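Local atomic coordinates of Lmo0794 protein (PDB entry 3EW7), a protein that is of unknown function but probably binds NAD or NADP through a Rossmann-type fold and may act as an oxidoreductase. Residues L17-N22 and Y190-L195; F52-S57 and D84-V89; T151-S156 and E206-A211. The protein carries 3 engineered substitutions. All blocks are in the same frame, centred on the assembly; numbering follows the deposited sequence.

Contact 1: L17-N22 and Y190-L195; sequences LEEAKN and YAIAVL
Glu19 and Ala20 on helix 11-22 meet Ala191, Ile192 and Leu195 on helix 187-199. The two helices cover the same face of the central parallel sheet of this Rossmann-type fold. The axes of the two short segments approach to 9.0 Å and cross at -54°, and the small Ala191 lies at the crossing, where its CB is 3.9 Å from Glu19 CB.

The apolar part is largely the work of Leu195. Its side chain reaches across to helix 11-22 and divides there: CD1 lies against the start of the glutamate chain, 3.7 Å from Glu19 CG, while CD2 sits beside the methyl of Ala20, with Ala20 CB 3.6 Å away. Ala20 also rests on Val27 of strand 26-31, so this side of the contact runs on into the layer between helices and sheet.

The mixed part belongs to Glu19. With CG anti to the backbone N (chi1 -176°) the chain heads for the other helix, and a bend at chi2 (62°) then carries the carboxylate along it to Ile192. Glu19 OE1 comes within 3.5 Å of Ile192 CG1, and Glu19 CG lies 3.6 Å from Ala191 O. That carbonyl already accepts the helical bond from Leu195 N, 2.9 Å from Ala191 O.

The charge is answered within its own helix's neighbourhood: OE2 of Glu19 forms a salt bridge with Arg23, a residue the side chain of Leu195 also touches. Glu19 thus serves the interface with its methylene groups and keeps its carboxylate toward Ile192, on the solvent-exposed side. The association between these helices is therefore one of van der Waals contact, greasy near the sheet and charged at its outer margin, where the Arg23 pairing probably steadies the bent glutamate chain.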
# COMPACT_ATOMS: atom_id res chain seq x y z
N LEU A 17 4.75 -1.50 -7.73
CA LEU A 17 4.10 -1.16 -8.98
C LEU A 17 4.74 -1.90 -10.14
O LEU A 17 4.04 -2.51 -10.94
CB LEU A 17 4.15 0.35 -9.23
CG LEU A 17 3.57 0.79 -10.58
CD1 LEU A 17 2.81 2.11 -10.45
CD2 LEU A 17 4.70 0.89 -11.60
N GLU A 18 6.07 -1.83 -10.23
CA GLU A 18 6.78 -2.54 -11.31
C GLU A 18 6.40 -4.01 -11.35
O GLU A 18 5.90 -4.51 -12.35
CB GLU A 18 8.30 -2.41 -11.16
CG GLU A 18 8.90 -1.10 -11.67
CD GLU A 18 8.43 -0.76 -13.09
OE1 GLU A 18 8.55 -1.62 -13.99
OE2 GLU A 18 7.95 0.39 -13.30
N GLU A 19 6.63 -4.69 -10.22
CA GLU A 19 6.32 -6.11 -10.05
C GLU A 19 4.89 -6.39 -10.48
O GLU A 19 4.62 -7.40 -11.14
CB GLU A 19 6.50 -6.49 -8.57
CG GLU A 19 6.30 -7.97 -8.26
CD GLU A 19 7.30 -8.85 -8.97
OE1 GLU A 19 8.47 -8.42 -9.10
OE2 GLU A 19 6.94 -9.97 -9.38
N ALA A 20 3.97 -5.51 -10.11
CA ALA A 20 2.58 -5.69 -10.48
C ALA A 20 2.41 -5.62 -12.00
O ALA A 20 1.86 -6.54 -12.62
CB ALA A 20 1.73 -4.65 -9.79
N LYS A 21 2.88 -4.53 -12.59
CA LYS A 21 2.80 -4.32 -14.03
C LYS A 21 3.42 -5.50 -14.77
O LYS A 21 2.85 -6.02 -15.74
CB LYS A 21 3.55 -3.04 -14.41
CG LYS A 21 3.57 -2.69 -15.89
CD LYS A 21 4.88 -1.97 -16.26
CE LYS A 21 4.92 -1.48 -17.72
NZ LYS A 21 4.55 -0.04 -17.86
N ASN A 22 4.59 -5.92 -14.30
CA ASN A 22 5.32 -7.02 -14.91
C ASN A 22 4.57 -8.33 -14.80
O ASN A 22 4.72 -9.20 -15.66
CB ASN A 22 6.71 -7.16 -14.29
CG ASN A 22 7.61 -5.98 -14.59
OD1 ASN A 22 7.52 -5.37 -15.66
ND2 ASN A 22 8.50 -5.66 -13.66
N TYR A 190 10.54 -7.91 -1.54
CA TYR A 190 9.37 -7.54 -0.77
C TYR A 190 8.20 -7.33 -1.72
O TYR A 190 7.07 -7.71 -1.41
CB TYR A 190 9.67 -6.25 0.02
CG TYR A 190 8.65 -5.90 1.10
CD1 TYR A 190 8.20 -6.86 2.00
CD2 TYR A 190 8.15 -4.60 1.21
CE1 TYR A 190 7.26 -6.54 2.99
CE2 TYR A 190 7.22 -4.27 2.19
CZ TYR A 190 6.78 -5.25 3.08
OH TYR A 190 5.84 -4.93 4.03
N ALA A 191 8.47 -6.75 -2.88
CA ALA A 191 7.43 -6.53 -3.88
C ALA A 191 6.89 -7.87 -4.39
O ALA A 191 5.70 -8.01 -4.66
CB ALA A 191 7.98 -5.72 -5.04
N ILE A 192 7.78 -8.85 -4.52
CA ILE A 192 7.40 -10.18 -4.99
C ILE A 192 6.48 -10.85 -3.97
O ILE A 192 5.51 -11.50 -4.34
CB ILE A 192 8.65 -11.04 -5.22
CG1 ILE A 192 9.34 -10.59 -6.51
CG2 ILE A 192 8.27 -12.52 -5.25
CD1 ILE A 192 10.80 -10.96 -6.60
N ALA A 193 6.79 -10.68 -2.69
CA ALA A 193 5.98 -11.23 -1.63
C ALA A 193 4.63 -10.51 -1.69
O ALA A 193 3.59 -11.16 -1.77
CB ALA A 193 6.64 -10.99 -0.27
N VAL A 194 4.67 -9.18 -1.68
CA VAL A 194 3.44 -8.39 -1.72
C VAL A 194 2.52 -8.87 -2.84
O VAL A 194 1.35 -9.19 -2.61
CB VAL A 194 3.74 -6.86 -1.91
CG1 VAL A 194 2.48 -6.11 -2.31
CG2 VAL A 194 4.27 -6.27 -0.61
N LEU A 195 3.03 -8.97 -4.06
CA LEU A 195 2.22 -9.44 -5.16
C LEU A 195 1.81 -10.91 -5.08
O LEU A 195 0.84 -11.31 -5.71
CB LEU A 195 2.92 -9.15 -6.48
CG LEU A 195 2.27 -7.88 -7.01
CD1 LEU A 195 3.15 -6.68 -6.73
CD2 LEU A 195 2.01 -8.04 -8.49

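Contact 2: F52-S57 and D84-V89; sequences FDLTLS and DHLISV
The imidazole of His85 is met by two carbonyls of the 52-57 segment, one over a face and one at the edge. Phe52 O sits over the face, 3.1 Å above the ring plane and displaced toward the rim; its approach to NE2 is too badly angled for a hydrogen bond. Leu54 O comes to the edge, somewhat tilted from the ring plane, and accepts the hydrogen bond, with His85 NE2 as donor 2.8 Å from Leu54 O. The N-H points at the oxygen with a moderate bend of 146°, and the nitrogen lies in the carbonyl plane, on a lone pair. The Phe52 ring is also near, its CD1 4.5 Å from His85 CB.

The histidine extends from helix 79-90 with CG anti to the backbone N (chi1 170°), which spans the gap to the loop. One turn on, Val89 also faces that loop: CG1 packs 4.0 Å from Leu56 CB, and CG2 lies 3.8 Å from Leu54 O. Deeper in, Leu54 CD2 and Leu86 CD2 approach loosely at 4.4 Å, and both leucines continue onto Leu59. Behind the histidine, its own carbonyl O accepts from both Val89 N and Ser88 OG.

This segment belongs to the connection between strands 45-48 and 64-67, and the contact ties it to the helix that leads into strand 97-101. The donor role of NE2 requires a proton on that nitrogen, and two carbonyl oxygens close by would tend to make a protonated, positively charged ring more comfortable, though the charge itself is not visible.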
# COMPACT_ATOMS: atom_id res chain seq x y z
N PHE A 52 -5.79 11.43 1.51
CA PHE A 52 -6.85 12.02 2.31
C PHE A 52 -8.11 12.40 1.55
O PHE A 52 -9.19 12.48 2.14
CB PHE A 52 -6.31 13.24 3.05
CG PHE A 52 -5.47 12.88 4.24
CD1 PHE A 52 -6.06 12.39 5.39
CD2 PHE A 52 -4.08 12.99 4.19
CE1 PHE A 52 -5.29 12.00 6.48
CE2 PHE A 52 -3.29 12.59 5.28
CZ PHE A 52 -3.90 12.10 6.43
N ASP A 53 -7.98 12.62 0.25
CA ASP A 53 -9.12 13.01 -0.58
C ASP A 53 -9.80 11.84 -1.28
O ASP A 53 -10.78 12.03 -1.99
CB ASP A 53 -8.69 14.00 -1.67
CG ASP A 53 -7.94 15.18 -1.11
OD1 ASP A 53 -8.41 15.76 -0.09
OD2 ASP A 53 -6.90 15.54 -1.69
N LEU A 54 -9.27 10.64 -1.08
CA LEU A 54 -9.84 9.46 -1.71
C LEU A 54 -11.26 9.12 -1.25
O LEU A 54 -11.54 9.04 -0.04
CB LEU A 54 -8.90 8.28 -1.49
CG LEU A 54 -7.91 7.96 -2.61
CD1 LEU A 54 -7.58 9.20 -3.42
CD2 LEU A 54 -6.67 7.33 -2.00
N THR A 55 -12.15 8.91 -2.21
CA THR A 55 -13.54 8.56 -1.90
C THR A 55 -13.79 7.14 -2.36
O THR A 55 -13.16 6.69 -3.32
CB THR A 55 -14.53 9.43 -2.65
OG1 THR A 55 -14.46 9.12 -4.04
CG2 THR A 55 -14.22 10.90 -2.44
N LEU A 56 -14.71 6.44 -1.71
CA LEU A 56 -15.04 5.07 -2.09
C LEU A 56 -15.13 4.94 -3.60
O LEU A 56 -14.64 3.97 -4.19
CB LEU A 56 -16.37 4.64 -1.46
CG LEU A 56 -16.84 3.21 -1.78
CD1 LEU A 56 -15.89 2.20 -1.14
CD2 LEU A 56 -18.26 3.01 -1.26
N SER A 57 -15.75 5.92 -4.24
CA SER A 57 -15.91 5.92 -5.69
C SER A 57 -14.63 5.57 -6.46
O SER A 57 -14.61 4.59 -7.20
CB SER A 57 -16.43 7.28 -6.17
OG SER A 57 -16.53 7.32 -7.58
N ASP A 84 -6.81 5.87 8.87
CA ASP A 84 -8.11 6.01 9.50
C ASP A 84 -9.11 6.46 8.45
O ASP A 84 -10.23 5.95 8.40
CB ASP A 84 -8.05 7.01 10.65
CG ASP A 84 -7.46 6.42 11.93
OD1 ASP A 84 -7.23 5.19 11.99
OD2 ASP A 84 -7.23 7.18 12.89
N HIS A 85 -8.70 7.40 7.59
CA HIS A 85 -9.59 7.88 6.53
C HIS A 85 -10.03 6.74 5.62
O HIS A 85 -11.22 6.60 5.33
CB HIS A 85 -8.89 8.95 5.69
CG HIS A 85 -9.65 9.33 4.46
ND1 HIS A 85 -10.86 9.98 4.50
CD2 HIS A 85 -9.38 9.12 3.14
CE1 HIS A 85 -11.31 10.15 3.26
NE2 HIS A 85 -10.43 9.63 2.42
N LEU A 86 -9.08 5.93 5.17
CA LEU A 86 -9.40 4.81 4.30
C LEU A 86 -10.31 3.81 4.98
O LEU A 86 -11.21 3.25 4.36
CB LEU A 86 -8.11 4.12 3.83
CG LEU A 86 -7.20 4.95 2.92
CD1 LEU A 86 -5.97 4.15 2.53
CD2 LEU A 86 -7.97 5.35 1.67
N ILE A 87 -10.08 3.60 6.28
CA ILE A 87 -10.88 2.67 7.05
C ILE A 87 -12.35 3.10 7.07
O ILE A 87 -13.23 2.27 6.84
CB ILE A 87 -10.35 2.54 8.50
CG1 ILE A 87 -9.14 1.60 8.51
CG2 ILE A 87 -11.45 2.04 9.45
CD1 ILE A 87 -8.32 1.66 9.79
N SER A 88 -12.62 4.37 7.33
CA SER A 88 -14.02 4.81 7.36
C SER A 88 -14.64 4.78 5.96
O SER A 88 -15.81 4.42 5.79
CB SER A 88 -14.14 6.22 7.96
OG SER A 88 -13.69 7.22 7.05
N VAL A 89 -13.85 5.15 4.96
CA VAL A 89 -14.33 5.17 3.60
C VAL A 89 -14.59 3.75 3.10
O VAL A 89 -15.53 3.52 2.33
CB VAL A 89 -13.29 5.86 2.69
CG1 VAL A 89 -13.50 5.47 1.24
CG2 VAL A 89 -13.42 7.36 2.83

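Contact 3: T151-S156 and E206-A211; sequences TYISPS and EHFTVA. Engineered in segment 206-211: His207 (natural residue Arg).
Ser154 and Val210 share a rung of a parallel backbone ladder, Val210 N lying 2.8 Å from Ser154 O. The ladder joins strand 150-154 to the edge strand 207-209, the two strands of a beta-alpha-beta crossover through helix 187-199 in this Rossmann-type sheet. Phe208 uses both its backbone polar atoms: its N gives to Tyr152 O at 2.9 Å, nearly in line with the C=O bond, and its O receives Ser154 N at 3.0 Å. Tyr152 N to Glu206 O, 3.2 Å, completes the ladder. Among the side chains, the edge atom NE2 of His207, an engineered residue, is hydrogen-bonded to Ser154 OG at 2.8 Å, with either able to be the donor.

Tyr152, Ser154 and His207 lie on one face. His207 meets the edge of the Tyr152 ring with its own face in an offset T-shaped pair, planes at 87°. The Tyr152 hydroxyl goes on to Gln137.

On the other face, Ile153 and Phe208 run side by side, and Thr151 CG2 touches the edge of the phenyl ring. Ile153 and Val210 both touch Tyr190 of helix 187-199, and they also meet each other, Ile153 CD1 lying 4.1 Å from Val210 CG2.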
# COMPACT_ATOMS: atom_id res chain seq x y z
N THR A 151 -5.37 -6.19 4.74
CA THR A 151 -4.20 -7.00 5.06
C THR A 151 -3.02 -6.07 5.32
O THR A 151 -2.77 -5.14 4.56
CB THR A 151 -3.78 -7.96 3.93
OG1 THR A 151 -4.80 -8.94 3.71
CG2 THR A 151 -2.50 -8.67 4.30
N TYR A 152 -2.31 -6.33 6.41
CA TYR A 152 -1.15 -5.51 6.74
C TYR A 152 0.07 -6.40 6.54
O TYR A 152 0.17 -7.48 7.13
CB TYR A 152 -1.21 -5.04 8.18
CG TYR A 152 -0.33 -3.84 8.46
CD1 TYR A 152 -0.86 -2.55 8.49
CD2 TYR A 152 1.05 -3.99 8.66
CE1 TYR A 152 -0.05 -1.45 8.70
CE2 TYR A 152 1.87 -2.89 8.87
CZ TYR A 152 1.32 -1.63 8.89
OH TYR A 152 2.12 -0.53 9.09
N ILE A 153 1.00 -5.95 5.69
CA ILE A 153 2.21 -6.72 5.41
C ILE A 153 3.50 -6.06 5.91
O ILE A 153 3.74 -4.87 5.70
CB ILE A 153 2.33 -7.01 3.89
CG1 ILE A 153 3.51 -7.95 3.64
CG2 ILE A 153 2.50 -5.71 3.11
CD1 ILE A 153 3.63 -8.37 2.19
N SER A 154 4.32 -6.87 6.59
CA SER A 154 5.60 -6.44 7.12
C SER A 154 6.71 -7.26 6.47
O SER A 154 6.53 -8.43 6.16
CB SER A 154 5.66 -6.63 8.64
OG SER A 154 4.81 -5.70 9.30
N PRO A 155 7.88 -6.64 6.26
CA PRO A 155 9.02 -7.31 5.65
C PRO A 155 9.74 -8.20 6.64
O PRO A 155 9.65 -8.01 7.85
CB PRO A 155 9.89 -6.14 5.20
CG PRO A 155 9.69 -5.18 6.32
CD PRO A 155 8.19 -5.22 6.52
N SER A 156 10.47 -9.17 6.12
CA SER A 156 11.20 -10.10 6.96
C SER A 156 12.40 -9.49 7.73
O SER A 156 12.46 -9.61 8.95
CB SER A 156 11.66 -11.31 6.14
OG SER A 156 12.22 -10.93 4.89
N GLU A 206 -5.77 -9.85 8.21
CA GLU A 206 -4.83 -10.01 9.30
C GLU A 206 -3.47 -9.42 8.93
O GLU A 206 -3.20 -9.14 7.76
CB GLU A 206 -4.67 -11.49 9.69
CG GLU A 206 -4.12 -12.40 8.60
CD GLU A 206 -3.91 -13.84 9.09
OE1 GLU A 206 -4.80 -14.36 9.79
OE2 GLU A 206 -2.86 -14.45 8.76
N HIS A 207 -2.65 -9.19 9.95
CA HIS A 207 -1.32 -8.65 9.76
C HIS A 207 -0.40 -9.86 9.66
O HIS A 207 -0.71 -10.90 10.23
CB HIS A 207 -0.91 -7.81 10.97
CG HIS A 207 0.55 -7.47 11.00
ND1 HIS A 207 1.27 -7.43 12.17
CD2 HIS A 207 1.42 -7.18 10.01
CE1 HIS A 207 2.53 -7.13 11.90
NE2 HIS A 207 2.65 -6.97 10.59
N PHE A 208 0.69 -9.73 8.93
CA PHE A 208 1.65 -10.83 8.82
C PHE A 208 2.98 -10.34 8.29
O PHE A 208 3.05 -9.40 7.50
CB PHE A 208 1.09 -11.96 7.93
CG PHE A 208 1.36 -11.77 6.48
CD1 PHE A 208 2.35 -12.53 5.85
CD2 PHE A 208 0.63 -10.86 5.73
CE1 PHE A 208 2.60 -12.38 4.49
CE2 PHE A 208 0.86 -10.70 4.37
CZ PHE A 208 1.86 -11.46 3.75
N THR A 209 4.05 -10.98 8.75
CA THR A 209 5.40 -10.62 8.37
C THR A 209 5.87 -11.63 7.34
O THR A 209 5.57 -12.81 7.47
CB THR A 209 6.36 -10.67 9.58
OG1 THR A 209 5.78 -10.00 10.70
CG2 THR A 209 7.67 -10.01 9.24
N VAL A 210 6.60 -11.18 6.33
CA VAL A 210 7.09 -12.10 5.31
C VAL A 210 8.03 -13.13 5.96
O VAL A 210 8.70 -12.83 6.95
CB VAL A 210 7.83 -11.34 4.21
CG1 VAL A 210 8.25 -12.30 3.12
CG2 VAL A 210 6.90 -10.28 3.64
N ALA A 211 8.07 -14.34 5.39
CA ALA A 211 8.87 -15.42 5.97
C ALA A 211 10.18 -15.83 5.30
O ALA A 211 11.05 -14.99 5.00
CB ALA A 211 7.98 -16.66 6.13

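How the contacts relate
Contacts 1 and 3 are neighbours, their centres 15 Å apart, and share one crossover: helix 187-199, half of contact 1, links the two strands of contact 3 and packs on Ile153 and, beyond the strands' ends, on Pro155 and Val210. Tyr190 OH comes within 2.7 Å of Ile153 O, and Val194 CG2 lies 3.6 Å from Ile153 CD1. Contact 2 stands apart, about 14 Å from contact 1 and about 9 Å from contact 3 between nearest atoms, and lies across the chain's centre from contact 1. No nucleotide is present; in relatives it binds at the C-terminal ends of the strands, where strand 2-6 leads into helix 11-22.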